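Local coordinates for protein cortical-lytic enzyme (PDB 5JIP) that is a muramidase of glycoside hydrolase family 25 that takes part in breaking down spore cortex peptidoglycan during germination, probably by lysozyme activity, at residues Ile68-Tyr73 and Gln98-Gly103; Val249-Asn254 and Asn260-Phe265. All coordinates share one frame; numbering follows the deposited sequence.

Interaction 1: residues Ile68-Tyr73 and Gln98-Gly103; sequences IPCGAY and QGFGDG
F100 points the far end of its ring at strand 70-75 and meets it between C70 and A72. The sulfur of C70 lies at the rim of the ring, with SG 3.7 Å from F100 CE1. It sits 4.9 Å from the ring centroid and 87° off the ring normal, which makes this an in-plane sulfur-aromatic contact. The methyl of A72 touches the other flank of the ring end, with A72 CB 4.1 Å from F100 CE2. Between them F100 CZ reaches G71 CA at 4.2 Å. With CG anti to the carbonyl carbon (chi1 -67°), the F100 ring leaves the last turn of helix 83-100 toward the strand.

Helix 56-66 adds a further layer: C63 packs on C70, F56 on A72 and A60 on F100. D107 accepts a hydrogen bond from C70 N. The contact belongs to the beta-alpha-beta unit of strand 70-75, helix 83-100 and strand 111-113, within the TIM-barrel family domain. All four touching residues are buried. The chemistry is apolar and sulfur-aromatic, so these two segments meet through close packing of shape on shape, with one sulfur-aromatic contact at its centre.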
loop_
_atom_site.group_PDB
_atom_site.type_symbol
_atom_site.label_atom_id
_atom_site.label_comp_id
_atom_site.label_asym_id
_atom_site.label_seq_id
_atom_site.Cartn_x
_atom_site.Cartn_y
_atom_site.Cartn_z
ATOM N N ILE A 68 22.862 -5.937 13.389
ATOM C CA ILE A 68 22.728 -6.706 12.152
ATOM C C ILE A 68 21.276 -7.140 12.014
ATOM O O ILE A 68 20.763 -7.854 12.889
ATOM C CB ILE A 68 23.629 -7.940 12.111
ATOM C CG1 ILE A 68 25.104 -7.565 12.356
ATOM C CG2 ILE A 68 23.487 -8.620 10.750
ATOM C CD1 ILE A 68 25.977 -8.783 12.552
ATOM N N PRO A 69 20.579 -6.754 10.948
ATOM C CA PRO A 69 19.180 -7.191 10.797
ATOM C C PRO A 69 19.092 -8.701 10.868
ATOM O O PRO A 69 19.780 -9.413 10.130
ATOM C CB PRO A 69 18.774 -6.651 9.423
ATOM C CG PRO A 69 19.684 -5.453 9.224
ATOM C CD PRO A 69 20.996 -5.857 9.855
ATOM N N CYS A 70 18.243 -9.173 11.771
ATOM C CA CYS A 70 18.247 -10.554 12.212
ATOM C C CYS A 70 16.838 -11.130 12.184
ATOM O O CYS A 70 15.886 -10.494 12.641
ATOM C CB CYS A 70 18.846 -10.635 13.619
ATOM S SG CYS A 70 19.044 -12.323 14.230
ATOM N N GLY A 71 16.700 -12.337 11.645
ATOM C CA GLY A 71 15.430 -13.030 11.668
ATOM C C GLY A 71 15.662 -14.492 11.997
ATOM O O GLY A 71 16.807 -14.941 12.066
ATOM N N ALA A 72 14.567 -15.237 12.177
ATOM C CA ALA A 72 14.746 -16.643 12.531
ATOM C C ALA A 72 13.667 -17.519 11.920
ATOM O O ALA A 72 12.558 -17.066 11.600
ATOM C CB ALA A 72 14.762 -16.812 14.043
ATOM N N TYR A 73 13.987 -18.811 11.833
ATOM C CA TYR A 73 13.092 -19.775 11.235
ATOM C C TYR A 73 12.810 -20.932 12.185
ATOM O O TYR A 73 13.560 -21.199 13.141
ATOM C CB TYR A 73 13.641 -20.307 9.909
ATOM C CG TYR A 73 14.923 -21.091 9.955
ATOM C CD1 TYR A 73 14.936 -22.448 10.287
ATOM C CD2 TYR A 73 16.123 -20.494 9.616
ATOM C CE1 TYR A 73 16.107 -23.154 10.313
ATOM C CE2 TYR A 73 17.314 -21.206 9.642
ATOM C CZ TYR A 73 17.295 -22.529 9.989
ATOM O OH TYR A 73 18.484 -23.214 10.014
ATOM N N GLN A 98 11.795 -15.384 23.253
ATOM C CA GLN A 98 12.946 -15.666 24.101
ATOM C C GLN A 98 14.216 -15.090 23.491
ATOM O O GLN A 98 15.100 -14.603 24.205
ATOM C CB GLN A 98 13.105 -17.174 24.317
ATOM C CG GLN A 98 11.954 -17.836 25.022
ATOM C CD GLN A 98 12.216 -19.309 25.295
ATOM O OE1 GLN A 98 13.337 -19.695 25.631
ATOM N NE2 GLN A 98 11.197 -20.126 25.158
ATOM N N GLY A 99 14.328 -15.138 22.167
ATOM C CA GLY A 99 15.505 -14.672 21.493
ATOM C C GLY A 99 15.523 -13.178 21.273
ATOM O O GLY A 99 16.568 -12.549 21.402
ATOM N N PHE A 100 14.382 -12.599 20.937
ATOM C CA PHE A 100 14.352 -11.206 20.528
ATOM C C PHE A 100 13.702 -10.269 21.536
ATOM O O PHE A 100 13.796 -9.049 21.358
ATOM C CB PHE A 100 13.617 -11.063 19.183
ATOM C CG PHE A 100 14.327 -11.692 18.021
ATOM C CD1 PHE A 100 15.553 -11.207 17.588
ATOM C CD2 PHE A 100 13.754 -12.763 17.346
ATOM C CE1 PHE A 100 16.228 -11.779 16.502
ATOM C CE2 PHE A 100 14.408 -13.347 16.253
ATOM C CZ PHE A 100 15.663 -12.841 15.820
ATOM N N GLY A 101 13.025 -10.789 22.560
ATOM C CA GLY A 101 12.359 -9.949 23.535
ATOM C C GLY A 101 10.865 -10.160 23.564
ATOM O O GLY A 101 10.272 -10.613 22.580
ATOM N N ASP A 102 10.237 -9.839 24.692
ATOM C CA ASP A 102 8.794 -9.990 24.795
ATOM C C ASP A 102 8.128 -9.183 23.695
ATOM O O ASP A 102 8.506 -8.039 23.436
ATOM C CB ASP A 102 8.302 -9.544 26.172
ATOM C CG ASP A 102 8.675 -10.521 27.277
ATOM O OD1 ASP A 102 8.966 -11.703 26.978
ATOM O OD2 ASP A 102 8.665 -10.109 28.457
ATOM N N GLY A 103 7.160 -9.793 23.024
ATOM C CA GLY A 103 6.444 -9.106 21.978
ATOM C C GLY A 103 7.271 -8.745 20.761
ATOM O O GLY A 103 6.838 -7.919 19.954
#

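Interaction 2: residues Val249-Asn254 and Asn260-Phe265; sequences VNWTAN and NGYNVF
W251 drives the edge of its indole into the face of Y262. NE1 of W251 stands 3.3 Å above the phenol plane, over the ring centre, and is 3.4 Å from Y262 CZ. The five-membered ring and the phenol ring have centroids 4.4 Å apart and planes inclined by 56°, an edge-to-face pair. W251 NE1 also makes a weak hydrogen bond to A278 O. W251 CG lies between its backbone N and carbonyl carbon (chi1 55°), which turns the indole toward strand 259-266. The six-membered part of the indole goes on to V264, where W251 CH2 is 4.0 Å from V264 CG2. This aromatic and aliphatic part is buried and close.

The other end is polar and only partly buried. N254 N donates to Y262 OH at 2.9 Å, with an angle of 157° at the hydrogen. This bond fixes the tip of the tyrosine against the loop. N254 OD1 lies at the ring edge, 3.8 Å from Y262 CE2, with the amide turned steeply to the ring. N254 ND2 is turned to other partners, E256 OE1 and S233 O. A253 makes a lighter contact, with A253 CA 3.7 Å from Y262 OH.

The chain running on from strand 246-250, of the three-stranded antiparallel sheet, here packs on strand 259-266 of the four-stranded one. I281 of strand 280-284 and I300 of strand 296-304 pack on W251, while L274 of strand 269-275 touches both W251 and V264, so strands of both sheets surround the indole.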
loop_
_atom_site.group_PDB
_atom_site.type_symbol
_atom_site.label_atom_id
_atom_site.label_comp_id
_atom_site.label_asym_id
_atom_site.label_seq_id
_atom_site.Cartn_x
_atom_site.Cartn_y
_atom_site.Cartn_z
ATOM N N VAL A 249 -2.935 16.941 12.420
ATOM C CA VAL A 249 -1.834 16.042 12.760
ATOM C C VAL A 249 -0.817 16.053 11.630
ATOM O O VAL A 249 -1.181 16.040 10.451
ATOM C CB VAL A 249 -2.340 14.604 13.024
ATOM C CG1 VAL A 249 -1.199 13.719 13.524
ATOM C CG2 VAL A 249 -3.513 14.608 14.014
ATOM N N ASN A 250 0.467 16.065 11.987
ATOM C CA ASN A 250 1.495 15.997 10.956
ATOM C C ASN A 250 2.680 15.204 11.488
ATOM O O ASN A 250 2.809 14.972 12.698
ATOM C CB ASN A 250 1.923 17.396 10.476
ATOM C CG ASN A 250 2.777 18.128 11.483
ATOM O OD1 ASN A 250 2.289 18.614 12.505
ATOM N ND2 ASN A 250 4.051 18.244 11.182
ATOM N N TRP A 251 3.530 14.759 10.564
ATOM C CA TRP A 251 4.675 13.937 10.939
ATOM C C TRP A 251 5.741 14.023 9.860
ATOM O O TRP A 251 5.505 14.493 8.743
ATOM C CB TRP A 251 4.238 12.476 11.187
ATOM C CG TRP A 251 3.506 11.827 10.032
ATOM C CD1 TRP A 251 4.059 11.122 9.013
ATOM C CD2 TRP A 251 2.086 11.822 9.799
ATOM N NE1 TRP A 251 3.069 10.674 8.143
ATOM C CE2 TRP A 251 1.857 11.099 8.601
ATOM C CE3 TRP A 251 0.998 12.371 10.471
ATOM C CZ2 TRP A 251 0.577 10.901 8.071
ATOM C CZ3 TRP A 251 -0.276 12.174 9.948
ATOM C CH2 TRP A 251 -0.472 11.447 8.754
ATOM N N THR A 252 6.944 13.568 10.217
ATOM C CA THR A 252 8.011 13.398 9.251
ATOM C C THR A 252 7.751 12.160 8.422
ATOM O O THR A 252 7.351 11.120 8.951
ATOM C CB THR A 252 9.359 13.261 9.960
ATOM O OG1 THR A 252 9.588 14.426 10.751
ATOM C CG2 THR A 252 10.495 13.060 8.943
ATOM N N ALA A 253 8.017 12.259 7.123
ATOM C CA ALA A 253 7.810 11.106 6.255
ATOM C C ALA A 253 8.747 9.978 6.652
ATOM O O ALA A 253 9.953 10.192 6.869
ATOM C CB ALA A 253 8.028 11.470 4.795
ATOM N N ASN A 254 8.192 8.772 6.774
ATOM C CA ASN A 254 9.037 7.588 6.875
ATOM C C ASN A 254 9.833 7.432 5.591
ATOM O O ASN A 254 9.441 7.913 4.537
ATOM C CB ASN A 254 8.213 6.324 7.119
ATOM C CG ASN A 254 8.050 5.992 8.577
ATOM O OD1 ASN A 254 7.595 6.805 9.390
ATOM N ND2 ASN A 254 8.413 4.751 8.925
ATOM N N ASN A 260 4.269 1.955 2.487
ATOM C CA ASN A 260 3.006 1.943 1.800
ATOM C C ASN A 260 1.930 2.813 2.422
ATOM O O ASN A 260 0.947 3.090 1.738
ATOM C CB ASN A 260 2.484 0.515 1.682
ATOM C CG ASN A 260 1.881 0.262 0.334
ATOM O OD1 ASN A 260 2.042 1.078 -0.573
ATOM N ND2 ASN A 260 1.168 -0.858 0.188
ATOM N N GLY A 261 2.082 3.270 3.661
ATOM C CA GLY A 261 1.120 4.195 4.227
ATOM C C GLY A 261 1.195 4.227 5.741
ATOM O O GLY A 261 2.114 3.692 6.350
ATOM N N TYR A 262 0.178 4.845 6.321
ATOM C CA TYR A 262 0.064 5.075 7.750
ATOM C C TYR A 262 -1.384 4.914 8.163
ATOM O O TYR A 262 -2.303 5.244 7.404
ATOM C CB TYR A 262 0.513 6.489 8.162
ATOM C CG TYR A 262 1.817 6.956 7.597
ATOM C CD1 TYR A 262 1.883 7.511 6.327
ATOM C CD2 TYR A 262 2.982 6.901 8.360
ATOM C CE1 TYR A 262 3.080 7.939 5.804
ATOM C CE2 TYR A 262 4.169 7.334 7.862
ATOM C CZ TYR A 262 4.227 7.877 6.600
ATOM O OH TYR A 262 5.438 8.306 6.134
ATOM N N ASN A 263 -1.571 4.429 9.379
ATOM C CA ASN A 263 -2.840 4.496 10.088
ATOM C C ASN A 263 -2.684 5.427 11.286
ATOM O O ASN A 263 -1.705 5.334 12.035
ATOM C CB ASN A 263 -3.290 3.123 10.586
ATOM C CG ASN A 263 -3.655 2.181 9.456
ATOM O OD1 ASN A 263 -4.241 2.587 8.442
ATOM N ND2 ASN A 263 -3.257 0.922 9.594
ATOM N N VAL A 264 -3.685 6.281 11.483
ATOM C CA VAL A 264 -3.723 7.253 12.577
ATOM C C VAL A 264 -4.907 6.944 13.476
ATOM O O VAL A 264 -5.985 6.550 13.002
ATOM C CB VAL A 264 -3.809 8.693 12.039
ATOM C CG1 VAL A 264 -3.958 9.695 13.179
ATOM C CG2 VAL A 264 -2.566 8.995 11.202
ATOM N N PHE A 265 -4.706 7.150 14.775
ATOM C CA PHE A 265 -5.695 6.796 15.785
ATOM C C PHE A 265 -5.890 7.936 16.774
ATOM O O PHE A 265 -4.931 8.637 17.123
ATOM C CB PHE A 265 -5.263 5.563 16.543
ATOM C CG PHE A 265 -5.040 4.350 15.662
ATOM C CD1 PHE A 265 -3.815 4.142 15.031
ATOM C CD2 PHE A 265 -6.060 3.423 15.475
ATOM C CE1 PHE A 265 -3.614 3.020 14.221
ATOM C CE2 PHE A 265 -5.878 2.302 14.653
ATOM C CZ PHE A 265 -4.655 2.094 14.038
#

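The two contacts follow one another along the chain, interaction 1 closing before interaction 2 opens. Their centres are about 26 Å apart and their nearest atoms about 15 Å apart, so they do not touch. They share no sheet. Interaction 1 packs a helix end on a strand of the family 25 barrel, whereas interaction 2 lies in the strand-rich part that follows it. Of the magnesium site, D227 and M230 precede interaction 2, D258 lies between its two segments and D304 follows. The ion is about 9 Å from the N254 side chain and about 13 Å from G71. This is consistent with a site at the junction of the barrel and the strand-rich part.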